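Ctr9 protein (Myceliophthora thermophila, PDB 6AF0) probably takes part in RNA polymerase II complex binding through an array of tetratricopeptide (TPR) repeats, the part of the longer protein modelled here. Local coordinates at residues L427-V432 with K449-L454; V475-A480 with Q493-V498; Q532-I537 with T551-A556. All blocks are in the same frame, centred on the assembly; numbering follows the deposited sequence.

Contact 1: residues L427-V432 with K449-L454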
ATOM      1  N   LEU A 427      -1.982  -7.872   2.766  1.00 87.54           N
ATOM      2  CA  LEU A 427      -2.872  -8.943   2.318  1.00 87.99           C
ATOM      3  C   LEU A 427      -2.651  -9.269   0.832  1.00 82.14           C
ATOM      4  O   LEU A 427      -2.496 -10.437   0.468  1.00 69.75           O
ATOM      5  CB  LEU A 427      -4.335  -8.557   2.565  1.00 93.45           C
ATOM      6  CG  LEU A 427      -5.389  -9.678   2.642  1.00106.14           C
ATOM      7  CD1 LEU A 427      -6.751  -9.067   2.917  1.00103.99           C
ATOM      8  CD2 LEU A 427      -5.475 -10.551   1.391  1.00113.48           C
ATOM      9  N   TYR A 428      -2.666  -8.230   0.001  1.00 72.60           N
ATOM     10  CA  TYR A 428      -2.384  -8.351  -1.408  1.00 73.18           C
ATOM     11  C   TYR A 428      -0.967  -8.887  -1.671  1.00 81.63           C
ATOM     12  O   TYR A 428      -0.774  -9.815  -2.465  1.00 86.79           O
ATOM     13  CB  TYR A 428      -2.554  -6.998  -2.110  1.00 76.93           C
ATOM     14  CG  TYR A 428      -3.985  -6.584  -2.383  1.00 82.13           C
ATOM     15  CD1 TYR A 428      -4.957  -7.524  -2.670  1.00 88.81           C
ATOM     16  CD2 TYR A 428      -4.358  -5.245  -2.408  1.00 87.38           C
ATOM     17  CE1 TYR A 428      -6.261  -7.155  -2.938  1.00 90.35           C
ATOM     18  CE2 TYR A 428      -5.671  -4.871  -2.680  1.00 92.99           C
ATOM     19  CZ  TYR A 428      -6.620  -5.841  -2.941  1.00 90.17           C
ATOM     20  OH  TYR A 428      -7.931  -5.530  -3.211  1.00 81.81           O
ATOM     21  N   ALA A 429       0.029  -8.310  -1.017  1.00 75.92           N
ATOM     22  CA  ALA A 429       1.385  -8.779  -1.217  1.00 76.33           C
ATOM     23  C   ALA A 429       1.426 -10.262  -0.986  1.00 69.65           C
ATOM     24  O   ALA A 429       1.815 -10.999  -1.848  1.00 67.21           O
ATOM     25  CB  ALA A 429       2.341  -8.086  -0.266  1.00 85.10           C
ATOM     26  N   GLU A 430       0.998 -10.707   0.182  1.00 71.00           N
ATOM     27  CA  GLU A 430       1.051 -12.129   0.489  1.00 75.79           C
ATOM     28  C   GLU A 430       0.296 -12.983  -0.530  1.00 72.97           C
ATOM     29  O   GLU A 430       0.624 -14.132  -0.735  1.00 70.85           O
ATOM     30  CB  GLU A 430       0.505 -12.403   1.881  1.00 77.46           C
ATOM     31  CG  GLU A 430       1.406 -11.927   3.003  1.00 80.54           C
ATOM     32  CD  GLU A 430       1.247 -12.747   4.270  1.00 83.63           C
ATOM     33  OE1 GLU A 430       0.608 -13.809   4.220  1.00 84.06           O
ATOM     34  OE2 GLU A 430       1.759 -12.328   5.325  1.00 86.90           O
ATOM     35  N   GLU A 431      -0.730 -12.423  -1.143  1.00 80.23           N
ATOM     36  CA  GLU A 431      -1.502 -13.124  -2.171  1.00 86.07           C
ATOM     37  C   GLU A 431      -0.626 -13.421  -3.395  1.00 84.39           C
ATOM     38  O   GLU A 431      -0.591 -14.557  -3.882  1.00 89.68           O
ATOM     39  CB  GLU A 431      -2.712 -12.273  -2.570  1.00 93.91           C
ATOM     40  CG  GLU A 431      -3.834 -13.014  -3.285  1.00103.41           C
ATOM     41  CD  GLU A 431      -5.029 -12.104  -3.574  1.00108.59           C
ATOM     42  OE1 GLU A 431      -6.017 -12.183  -2.798  1.00102.57           O
ATOM     43  OE2 GLU A 431      -4.968 -11.293  -4.547  1.00 98.43           O
ATOM     44  N   VAL A 432       0.070 -12.390  -3.873  1.00 70.11           N
ATOM     45  CA  VAL A 432       1.059 -12.506  -4.936  1.00 63.40           C
ATOM     46  C   VAL A 432       2.165 -13.535  -4.622  1.00 67.75           C
ATOM     47  O   VAL A 432       2.504 -14.383  -5.437  1.00 78.51           O
ATOM     48  CB  VAL A 432       1.766 -11.153  -5.156  1.00 62.25           C
ATOM     49  CG1 VAL A 432       2.972 -11.302  -6.072  1.00 66.42           C
ATOM     50  CG2 VAL A 432       0.809 -10.128  -5.722  1.00 63.75           C
ATOM     51  N   LYS A 449       0.104  -4.483  -8.085  1.00 89.12           N
ATOM     52  CA  LYS A 449       0.121  -3.025  -8.142  1.00 99.48           C
ATOM     53  C   LYS A 449      -0.580  -2.467  -6.917  1.00 94.88           C
ATOM     54  O   LYS A 449      -0.009  -1.669  -6.173  1.00 95.23           O
ATOM     55  CB  LYS A 449      -0.505  -2.477  -9.433  1.00104.64           C
ATOM     56  CG  LYS A 449      -0.713  -0.953  -9.442  1.00121.42           C
ATOM     57  CD  LYS A 449       0.415  -0.151  -8.767  1.00130.49           C
ATOM     58  CE  LYS A 449       0.255   1.356  -8.919  1.00136.88           C
ATOM     59  NZ  LYS A 449       1.203   2.097  -8.036  1.00141.67           N
ATOM     60  N   LYS A 450      -1.812  -2.906  -6.703  1.00 97.33           N
ATOM     61  CA  LYS A 450      -2.586  -2.467  -5.531  1.00 98.54           C
ATOM     62  C   LYS A 450      -1.714  -2.503  -4.267  1.00 95.55           C
ATOM     63  O   LYS A 450      -1.674  -1.537  -3.513  1.00 96.76           O
ATOM     64  CB  LYS A 450      -3.849  -3.323  -5.325  1.00 96.73           C
ATOM     65  CG  LYS A 450      -4.924  -3.130  -6.378  1.00 97.90           C
ATOM     66  CD  LYS A 450      -6.088  -4.090  -6.193  1.00105.79           C
ATOM     67  CE  LYS A 450      -6.986  -4.110  -7.429  1.00114.42           C
ATOM     68  NZ  LYS A 450      -7.612  -2.783  -7.700  1.00117.37           N
ATOM     69  N   ALA A 451      -1.005  -3.607  -4.054  1.00 86.83           N
ATOM     70  CA  ALA A 451      -0.133  -3.728  -2.897  1.00 84.35           C
ATOM     71  C   ALA A 451       0.945  -2.640  -2.914  1.00 85.82           C
ATOM     72  O   ALA A 451       1.100  -1.887  -1.959  1.00105.30           O
ATOM     73  CB  ALA A 451       0.493  -5.111  -2.847  1.00 82.36           C
ATOM     74  N   ILE A 452       1.668  -2.537  -4.016  1.00 87.40           N
ATOM     75  CA  ILE A 452       2.745  -1.551  -4.136  1.00 86.34           C
ATOM     76  C   ILE A 452       2.250  -0.149  -3.793  1.00 84.76           C
ATOM     77  O   ILE A 452       2.842   0.524  -2.956  1.00 85.86           O
ATOM     78  CB  ILE A 452       3.360  -1.566  -5.546  1.00 86.94           C
ATOM     79  CG1 ILE A 452       4.146  -2.868  -5.745  1.00 91.04           C
ATOM     80  CG2 ILE A 452       4.275  -0.372  -5.765  1.00 81.65           C
ATOM     81  CD1 ILE A 452       4.645  -3.066  -7.161  1.00 98.49           C
ATOM     82  N   SER A 453       1.168   0.275  -4.434  1.00 84.38           N
ATOM     83  CA  SER A 453       0.557   1.590  -4.169  1.00 86.81           C
ATOM     84  C   SER A 453       0.177   1.818  -2.705  1.00 86.48           C
ATOM     85  O   SER A 453       0.396   2.906  -2.162  1.00 84.57           O
ATOM     86  CB  SER A 453      -0.696   1.764  -5.012  1.00 90.82           C
ATOM     87  OG  SER A 453      -1.438   0.562  -5.040  1.00103.76           O
ATOM     88  N   LEU A 454      -0.404   0.797  -2.082  1.00 86.76           N
ATOM     89  CA  LEU A 454      -0.797   0.871  -0.678  1.00 91.73           C
ATOM     90  C   LEU A 454       0.377   1.064   0.264  1.00 93.89           C
ATOM     91  O   LEU A 454       0.329   1.902   1.156  1.00107.48           O
ATOM     92  CB  LEU A 454      -1.587  -0.376  -0.257  1.00 92.75           C
ATOM     93  CG  LEU A 454      -3.027  -0.457  -0.793  1.00 94.59           C
ATOM     94  CD1 LEU A 454      -3.862  -1.492  -0.051  1.00 87.55           C
ATOM     95  CD2 LEU A 454      -3.720   0.897  -0.729  1.00 95.65           C
TER
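The phenol ring of Tyr428 overlaps the aliphatic part of Lys450, and this is one of the main overlaps of a small interface between two helices of a TPR-like solenoid, the other being that of Tyr428 with Ala451. Segments 427-432 and 449-454 belong to helices 418-435 and 445-463; their short axes come within 8.3 Å at an angle of 141°, well off antiparallel.

The ring is met obliquely, by methylene groups and not by charge. Tyr428 CD2 lies 3.5 Å from Lys450 CB, and further out Tyr428 CE2 is 3.6 Å from Lys450 CD, so the lysine chain follows the ring from its inner carbons toward the hydroxyl end. Leu454 CD1 adds a looser apolar contact, 4.5 Å from Tyr428 CD2. Tyr428 takes up this position with CG anti to its own carbonyl carbon (chi1 -78°), which carries the ring across toward the second helix. Lys450 is extended through its middle torsions and turns only at chi4 (-62°), taking its ammonium group away from the opposing segment.

Tyr428 also touches Lys405 and Glu409 of helix 401-414 and Glu447, while Ala451 meets Leu482 of helix 473-484, so helices 401-414 and 473-484 both touch this pair. Closer to the backbones the packing depends on small groups, Ala429 and Ala451. Where the two backbones come nearest, the methyl of Ala451 meets both Tyr428 and Ala429: its CB is 3.7 Å from Tyr428 CB and equally 3.7 Å from Ala429 N.

Contact 2: residues V475-A480 with Q493-V498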
ATOM      1  N   VAL A 475       6.925  -4.321   6.210  1.00 79.09           N
ATOM      2  CA  VAL A 475       6.415  -3.564   5.055  1.00 83.92           C
ATOM      3  C   VAL A 475       7.505  -3.344   4.016  1.00 91.72           C
ATOM      4  O   VAL A 475       7.255  -3.444   2.811  1.00101.59           O
ATOM      5  CB  VAL A 475       5.875  -2.175   5.466  1.00 84.40           C
ATOM      6  CG1 VAL A 475       5.562  -1.317   4.252  1.00 83.55           C
ATOM      7  CG2 VAL A 475       4.633  -2.307   6.333  1.00 89.68           C
ATOM      8  N   LEU A 476       8.705  -3.011   4.488  1.00 91.54           N
ATOM      9  CA  LEU A 476       9.849  -2.773   3.603  1.00 92.28           C
ATOM     10  C   LEU A 476      10.285  -4.034   2.845  1.00 89.52           C
ATOM     11  O   LEU A 476      10.595  -3.984   1.653  1.00 92.77           O
ATOM     12  CB  LEU A 476      11.030  -2.229   4.409  1.00 97.46           C
ATOM     13  CG  LEU A 476      10.936  -0.760   4.803  1.00103.37           C
ATOM     14  CD1 LEU A 476      11.929  -0.451   5.911  1.00106.78           C
ATOM     15  CD2 LEU A 476      11.160   0.131   3.589  1.00 96.62           C
ATOM     16  N   LEU A 477      10.305  -5.154   3.552  1.00 79.13           N
ATOM     17  CA  LEU A 477      10.685  -6.428   2.977  1.00 84.10           C
ATOM     18  C   LEU A 477       9.722  -6.903   1.906  1.00 83.91           C
ATOM     19  O   LEU A 477      10.134  -7.388   0.858  1.00 93.20           O
ATOM     20  CB  LEU A 477      10.743  -7.487   4.066  1.00 83.86           C
ATOM     21  CG  LEU A 477      11.753  -7.247   5.179  1.00 79.30           C
ATOM     22  CD1 LEU A 477      11.696  -8.430   6.141  1.00 83.77           C
ATOM     23  CD2 LEU A 477      13.157  -7.051   4.614  1.00 74.81           C
ATOM     24  N   ASN A 478       8.438  -6.795   2.198  1.00 85.34           N
ATOM     25  CA  ASN A 478       7.403  -7.151   1.242  1.00 87.40           C
ATOM     26  C   ASN A 478       7.543  -6.287  -0.007  1.00 88.72           C
ATOM     27  O   ASN A 478       7.649  -6.783  -1.133  1.00 94.04           O
ATOM     28  CB  ASN A 478       6.011  -6.980   1.879  1.00 80.99           C
ATOM     29  CG  ASN A 478       5.655  -8.120   2.830  1.00 79.43           C
ATOM     30  OD1 ASN A 478       6.334  -9.158   2.885  1.00 78.60           O
ATOM     31  ND2 ASN A 478       4.571  -7.946   3.559  1.00 77.58           N
ATOM     32  N   LEU A 479       7.590  -4.989   0.228  1.00 83.41           N
ATOM     33  CA  LEU A 479       7.723  -4.010  -0.822  1.00 87.98           C
ATOM     34  C   LEU A 479       8.986  -4.233  -1.644  1.00 85.08           C
ATOM     35  O   LEU A 479       9.047  -3.871  -2.817  1.00 85.97           O
ATOM     36  CB  LEU A 479       7.772  -2.627  -0.186  1.00 98.08           C
ATOM     37  CG  LEU A 479       7.377  -1.456  -1.063  1.00110.31           C
ATOM     38  CD1 LEU A 479       5.920  -1.586  -1.462  1.00107.30           C
ATOM     39  CD2 LEU A 479       7.607  -0.166  -0.293  1.00118.21           C
ATOM     40  N   ALA A 480      10.009  -4.790  -1.003  1.00 80.92           N
ATOM     41  CA  ALA A 480      11.256  -5.115  -1.683  1.00 84.34           C
ATOM     42  C   ALA A 480      11.053  -6.266  -2.628  1.00 85.17           C
ATOM     43  O   ALA A 480      11.515  -6.231  -3.762  1.00 89.08           O
ATOM     44  CB  ALA A 480      12.338  -5.463  -0.680  1.00 86.25           C
ATOM     45  N   GLN A 493      16.895  -0.168  -2.678  1.00 86.12           N
ATOM     46  CA  GLN A 493      16.796   0.967  -1.765  1.00 87.90           C
ATOM     47  C   GLN A 493      16.080   0.517  -0.514  1.00 88.12           C
ATOM     48  O   GLN A 493      16.557   0.721   0.596  1.00 92.69           O
ATOM     49  CB  GLN A 493      16.053   2.132  -2.422  1.00 96.34           C
ATOM     50  CG  GLN A 493      16.746   2.692  -3.676  1.00115.64           C
ATOM     51  CD  GLN A 493      17.515   3.998  -3.462  1.00124.20           C
ATOM     52  OE1 GLN A 493      17.105   4.855  -2.674  1.00128.85           O
ATOM     53  NE2 GLN A 493      18.620   4.168  -4.200  1.00124.49           N
ATOM     54  N   CYS A 494      14.939  -0.132  -0.709  1.00 95.51           N
ATOM     55  CA  CYS A 494      14.180  -0.717   0.397  1.00 95.14           C
ATOM     56  C   CYS A 494      15.101  -1.490   1.329  1.00 94.98           C
ATOM     57  O   CYS A 494      15.129  -1.237   2.522  1.00106.32           O
ATOM     58  CB  CYS A 494      13.082  -1.666  -0.112  1.00 96.83           C
ATOM     59  SG  CYS A 494      11.646  -0.899  -0.911  1.00102.35           S
ATOM     60  N   LEU A 495      15.863  -2.424   0.769  1.00 97.18           N
ATOM     61  CA  LEU A 495      16.718  -3.306   1.567  1.00 87.82           C
ATOM     62  C   LEU A 495      17.853  -2.548   2.196  1.00 84.32           C
ATOM     63  O   LEU A 495      18.357  -2.959   3.229  1.00 87.85           O
ATOM     64  CB  LEU A 495      17.272  -4.458   0.722  1.00 87.15           C
ATOM     65  CG  LEU A 495      16.279  -5.524   0.248  1.00 81.41           C
ATOM     66  CD1 LEU A 495      17.019  -6.749  -0.255  1.00 75.77           C
ATOM     67  CD2 LEU A 495      15.311  -5.924   1.358  1.00 86.16           C
ATOM     68  N   GLN A 496      18.256  -1.447   1.571  1.00 84.84           N
ATOM     69  CA  GLN A 496      19.225  -0.540   2.184  1.00 86.43           C
ATOM     70  C   GLN A 496      18.702   0.140   3.461  1.00 90.62           C
ATOM     71  O   GLN A 496      19.439   0.290   4.437  1.00101.96           O
ATOM     72  CB  GLN A 496      19.675   0.503   1.184  1.00 76.11           C
ATOM     73  CG  GLN A 496      20.474  -0.068   0.035  1.00 73.40           C
ATOM     74  CD  GLN A 496      20.662   0.936  -1.084  1.00 78.97           C
ATOM     75  OE1 GLN A 496      20.141   2.044  -1.031  1.00 90.09           O
ATOM     76  NE2 GLN A 496      21.406   0.556  -2.106  1.00 82.74           N
ATOM     77  N   GLN A 497      17.439   0.537   3.453  1.00 91.72           N
ATOM     78  CA  GLN A 497      16.823   1.149   4.635  1.00 99.58           C
ATOM     79  C   GLN A 497      16.472   0.099   5.694  1.00100.60           C
ATOM     80  O   GLN A 497      16.341   0.412   6.881  1.00110.82           O
ATOM     81  CB  GLN A 497      15.560   1.923   4.269  1.00108.68           C
ATOM     82  CG  GLN A 497      15.648   2.716   2.970  1.00111.19           C
ATOM     83  CD  GLN A 497      14.334   3.373   2.612  1.00109.04           C
ATOM     84  OE1 GLN A 497      13.462   3.552   3.464  1.00108.99           O
ATOM     85  NE2 GLN A 497      14.177   3.724   1.342  1.00110.20           N
ATOM     86  N   VAL A 498      16.295  -1.143   5.265  1.00 94.34           N
ATOM     87  CA  VAL A 498      16.108  -2.246   6.200  1.00 92.46           C
ATOM     88  C   VAL A 498      17.452  -2.555   6.833  1.00 96.44           C
ATOM     89  O   VAL A 498      17.516  -2.953   7.990  1.00 97.36           O
ATOM     90  CB  VAL A 498      15.571  -3.511   5.512  1.00 95.35           C
ATOM     91  CG1 VAL A 498      15.454  -4.673   6.502  1.00 91.61           C
ATOM     92  CG2 VAL A 498      14.225  -3.228   4.864  1.00 94.49           C
TER
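Val498 pushes its branched side chain between Leu476 and Leu477, with CG2 turned mainly to Leu476 and CG1 to Leu477. Its CG2 comes 3.4 Å from Leu476 CB, the two side chains sliding past each other in opposite directions, while its CG1 meets Leu477 CD2 at 3.8 Å, where the side chains cross at about a right angle. With CG1 anti to the backbone N (chi1 177°), the valine spreads its fork across both neighbours.

At the other end, the shallow place is made by Ala480. Its CB receives Leu495 CD2 at 3.6 Å and also lies 3.9 Å from Cys494 CB, so a short residue on one helix accepts the bulk of the other. Cys494 is the next bump: its CB faces Leu476 O and its SG reaches toward Leu479 CD2, 4.2 Å away. The Gln497 side chain crosses Leu476 at about a right angle, its OE1 near CD2.

The short axes are 8.8 Å apart and 23° from exactly antiparallel, as in the helical hairpins of TPR folds. Arg459 of the preceding helix 445-463 touches Leu476, Cys494 and Gln497, another protein's chain packs on Leu477 and Leu495, and the following helix 531-543 lies against Leu495.

Contact 3: residues Q532-I537 with T551-A556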
ATOM      1  N   GLN A 532      20.262 -13.294   5.006  1.00 83.21           N
ATOM      2  CA  GLN A 532      19.388 -13.197   3.864  1.00 81.33           C
ATOM      3  C   GLN A 532      19.359 -11.760   3.359  1.00 76.68           C
ATOM      4  O   GLN A 532      19.516 -11.501   2.161  1.00 78.39           O
ATOM      5  CB  GLN A 532      17.997 -13.687   4.230  1.00 89.82           C
ATOM      6  CG  GLN A 532      17.963 -15.164   4.614  1.00 89.08           C
ATOM      7  CD  GLN A 532      18.168 -15.397   6.088  1.00 92.59           C
ATOM      8  OE1 GLN A 532      18.621 -14.502   6.815  1.00107.50           O
ATOM      9  NE2 GLN A 532      17.825 -16.597   6.547  1.00 89.76           N
ATOM     10  N   LEU A 533      19.190 -10.826   4.279  1.00 68.84           N
ATOM     11  CA  LEU A 533      19.182  -9.427   3.909  1.00 73.38           C
ATOM     12  C   LEU A 533      20.465  -9.052   3.140  1.00 74.75           C
ATOM     13  O   LEU A 533      20.411  -8.476   2.065  1.00 82.44           O
ATOM     14  CB  LEU A 533      19.027  -8.553   5.157  1.00 73.36           C
ATOM     15  CG  LEU A 533      19.005  -7.033   4.925  1.00 75.43           C
ATOM     16  CD1 LEU A 533      17.823  -6.601   4.079  1.00 76.71           C
ATOM     17  CD2 LEU A 533      18.977  -6.269   6.233  1.00 80.56           C
ATOM     18  N   LEU A 534      21.613  -9.391   3.705  1.00 72.02           N
ATOM     19  CA  LEU A 534      22.910  -9.078   3.102  1.00 72.60           C
ATOM     20  C   LEU A 534      23.081  -9.716   1.740  1.00 73.28           C
ATOM     21  O   LEU A 534      23.579  -9.083   0.808  1.00 77.01           O
ATOM     22  CB  LEU A 534      24.042  -9.553   4.009  1.00 80.92           C
ATOM     23  CG  LEU A 534      24.044  -9.029   5.452  1.00 85.02           C
ATOM     24  CD1 LEU A 534      25.129  -9.736   6.243  1.00 89.52           C
ATOM     25  CD2 LEU A 534      24.240  -7.519   5.481  1.00 85.67           C
ATOM     26  N   ASN A 535      22.664 -10.973   1.624  1.00 75.77           N
ATOM     27  CA  ASN A 535      22.704 -11.680   0.343  1.00 74.61           C
ATOM     28  C   ASN A 535      21.899 -10.957  -0.720  1.00 70.29           C
ATOM     29  O   ASN A 535      22.410 -10.655  -1.801  1.00 71.85           O
ATOM     30  CB  ASN A 535      22.178 -13.102   0.477  1.00 77.59           C
ATOM     31  CG  ASN A 535      22.314 -13.899  -0.813  1.00 79.49           C
ATOM     32  OD1 ASN A 535      23.205 -14.734  -0.947  1.00 83.47           O
ATOM     33  ND2 ASN A 535      21.438 -13.636  -1.768  1.00 79.30           N
ATOM     34  N   ASN A 536      20.640 -10.678  -0.423  1.00 63.36           N
ATOM     35  CA  ASN A 536      19.803 -10.045  -1.428  1.00 66.55           C
ATOM     36  C   ASN A 536      20.405  -8.720  -1.852  1.00 66.96           C
ATOM     37  O   ASN A 536      20.531  -8.432  -3.036  1.00 74.97           O
ATOM     38  CB  ASN A 536      18.370  -9.878  -0.937  1.00 67.70           C
ATOM     39  CG  ASN A 536      17.685 -11.210  -0.659  1.00 68.92           C
ATOM     40  OD1 ASN A 536      18.325 -12.259  -0.622  1.00 72.97           O
ATOM     41  ND2 ASN A 536      16.370 -11.167  -0.451  1.00 73.74           N
ATOM     42  N   ILE A 537      20.832  -7.932  -0.883  1.00 68.02           N
ATOM     43  CA  ILE A 537      21.432  -6.652  -1.188  1.00 70.28           C
ATOM     44  C   ILE A 537      22.553  -6.943  -2.154  1.00 71.43           C
ATOM     45  O   ILE A 537      22.655  -6.304  -3.198  1.00 78.02           O
ATOM     46  CB  ILE A 537      21.955  -5.923   0.072  1.00 77.57           C
ATOM     47  CG1 ILE A 537      20.789  -5.563   0.998  1.00 75.33           C
ATOM     48  CG2 ILE A 537      22.694  -4.653  -0.320  1.00 77.11           C
ATOM     49  CD1 ILE A 537      21.199  -4.938   2.301  1.00 72.98           C
ATOM     50  N   THR A 551      30.226  -8.659  -3.791  1.00 75.84           N
ATOM     51  CA  THR A 551      31.173  -9.643  -3.230  1.00 75.10           C
ATOM     52  C   THR A 551      31.427  -9.442  -1.736  1.00 71.77           C
ATOM     53  O   THR A 551      31.500 -10.407  -0.968  1.00 64.07           O
ATOM     54  CB  THR A 551      32.519  -9.607  -3.993  1.00 77.75           C
ATOM     55  OG1 THR A 551      32.358 -10.186  -5.296  1.00 80.15           O
ATOM     56  CG2 THR A 551      33.584 -10.388  -3.284  1.00 80.11           C
ATOM     57  N   GLU A 552      31.556  -8.184  -1.334  1.00 76.98           N
ATOM     58  CA  GLU A 552      31.777  -7.851   0.074  1.00 82.67           C
ATOM     59  C   GLU A 552      30.543  -8.196   0.888  1.00 74.60           C
ATOM     60  O   GLU A 552      30.642  -8.724   2.007  1.00 61.49           O
ATOM     61  CB  GLU A 552      32.143  -6.375   0.223  1.00 90.44           C
ATOM     62  CG  GLU A 552      33.343  -6.000  -0.638  1.00101.61           C
ATOM     63  CD  GLU A 552      33.918  -4.636  -0.337  1.00112.83           C
ATOM     64  OE1 GLU A 552      33.128  -3.678  -0.133  1.00111.66           O
ATOM     65  OE2 GLU A 552      35.173  -4.541  -0.326  1.00111.68           O
ATOM     66  N   PHE A 553      29.380  -7.932   0.290  1.00 79.45           N
ATOM     67  CA  PHE A 553      28.094  -8.276   0.921  1.00 82.10           C
ATOM     68  C   PHE A 553      27.877  -9.778   1.067  1.00 78.81           C
ATOM     69  O   PHE A 553      27.422 -10.233   2.108  1.00 81.98           O
ATOM     70  CB  PHE A 553      26.919  -7.633   0.189  1.00 81.09           C
ATOM     71  CG  PHE A 553      26.486  -6.335   0.798  1.00 84.60           C
ATOM     72  CD1 PHE A 553      26.953  -5.131   0.302  1.00 80.41           C
ATOM     73  CD2 PHE A 553      25.643  -6.320   1.906  1.00 83.84           C
ATOM     74  CE1 PHE A 553      26.568  -3.944   0.883  1.00 78.89           C
ATOM     75  CE2 PHE A 553      25.241  -5.126   2.483  1.00 74.06           C
ATOM     76  CZ  PHE A 553      25.711  -3.941   1.974  1.00 76.02           C
ATOM     77  N   PHE A 554      28.206 -10.548   0.038  1.00 70.32           N
ATOM     78  CA  PHE A 554      28.166 -12.003   0.167  1.00 71.11           C
ATOM     79  C   PHE A 554      29.100 -12.517   1.251  1.00 75.19           C
ATOM     80  O   PHE A 554      28.716 -13.405   2.020  1.00 74.56           O
ATOM     81  CB  PHE A 554      28.519 -12.697  -1.146  1.00 70.68           C
ATOM     82  CG  PHE A 554      27.536 -12.447  -2.237  1.00 69.61           C
ATOM     83  CD1 PHE A 554      26.184 -12.685  -2.025  1.00 67.98           C
ATOM     84  CD2 PHE A 554      27.953 -11.969  -3.481  1.00 70.33           C
ATOM     85  CE1 PHE A 554      25.262 -12.442  -3.019  1.00 68.73           C
ATOM     86  CE2 PHE A 554      27.034 -11.729  -4.481  1.00 69.88           C
ATOM     87  CZ  PHE A 554      25.686 -11.973  -4.252  1.00 70.06           C
ATOM     88  N   GLN A 555      30.323 -11.981   1.294  1.00 75.81           N
ATOM     89  CA  GLN A 555      31.299 -12.418   2.273  1.00 78.26           C
ATOM     90  C   GLN A 555      30.766 -12.101   3.644  1.00 81.24           C
ATOM     91  O   GLN A 555      30.838 -12.930   4.552  1.00 80.67           O
ATOM     92  CB  GLN A 555      32.646 -11.736   2.065  1.00 79.97           C
ATOM     93  CG  GLN A 555      33.725 -12.213   3.037  1.00 84.46           C
ATOM     94  CD  GLN A 555      33.920 -13.719   3.003  1.00 91.57           C
ATOM     95  OE1 GLN A 555      33.694 -14.419   4.003  1.00 92.71           O
ATOM     96  NE2 GLN A 555      34.327 -14.235   1.835  1.00 92.70           N
ATOM     97  N   ALA A 556      30.211 -10.900   3.772  1.00 86.48           N
ATOM     98  CA  ALA A 556      29.623 -10.436   5.031  1.00 96.68           C
ATOM     99  C   ALA A 556      28.477 -11.341   5.485  1.00 93.67           C
ATOM    100  O   ALA A 556      28.298 -11.590   6.681  1.00110.89           O
ATOM    101  CB  ALA A 556      29.136  -9.001   4.892  1.00100.32           C
TER
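Ile537 and Phe553 make a CH-pi contact within a sequence-recognised tetratricopeptide repeat. The CG2 methyl of Ile537 sits over the middle of the Phe553 ring, 3.8 Å from its centroid and only 12° off the ring normal. CG2 gets there by lying anti to the isoleucine backbone N.

Apolar packing extends from that contact. Leu534 crosses Phe553 at about a right angle, with its CD2 4.0 Å from Phe553 CE2; its second methyl, CD1, lies 3.7 Å from Ala556 O as well as 4.3 Å from Ala556 CB. Trimming Phe553 to an alanine is likely to leave the Ile537 methyl without a ring beneath it and to open a gap beside Leu534 CD2.

A third group of contacts sets carbonyl oxygens against ring carbons. Leu534 O lies 3.6 Å from Phe553 CD2, approaching obliquely, and Asn535 O comes equally near Phe554 CE1. The Asn535 side chain is also at this second ring: its CG lies in the ring plane at the edge, its OD1 is 3.7 Å from Phe554 CE1, and amide and ring are inclined at 62°. The amide's stronger polar partner is elsewhere, since ND2 donates to the backbone of another protein's chain; Asn536 OD1 is likewise hydrogen-bonded to the backbone of a chain of another protein.

The short axes of the two segments approach to 8.0 Å, with 163° between their directions. Across them Phe553 mainly meets Leu534 and Ile537, and Phe554 meets Asn535. Cohesion between the helices rests on shape and dispersion, with weakly polar oxygen-to-ring contacts added, while Asn535 ND2 and Asn536 OD1 place their hydrogen bonds outside the hairpin.

Overall arrangement
The three contacts follow in series along the chain and illustrate how a solenoid propagates: each antiparallel helix pair packs on the next. Contact 1 and contact 2 have centres about 14 Å apart and touch where Leu479 CD1 meets Ile452 O at 4.0 Å. Contacts 2 and 3, centres about 15 Å apart, join through Leu495, whose CD1 is 3.5 Å from Asn536 CB. Contacts 1 and 3 do not meet; their centres are about 26 Å apart and their nearest atoms about 14 Å. Each contact also has residues against a chain of another protein; in contact 1, Glu430 OE2 is hydrogen-bonded to the backbone of such a chain.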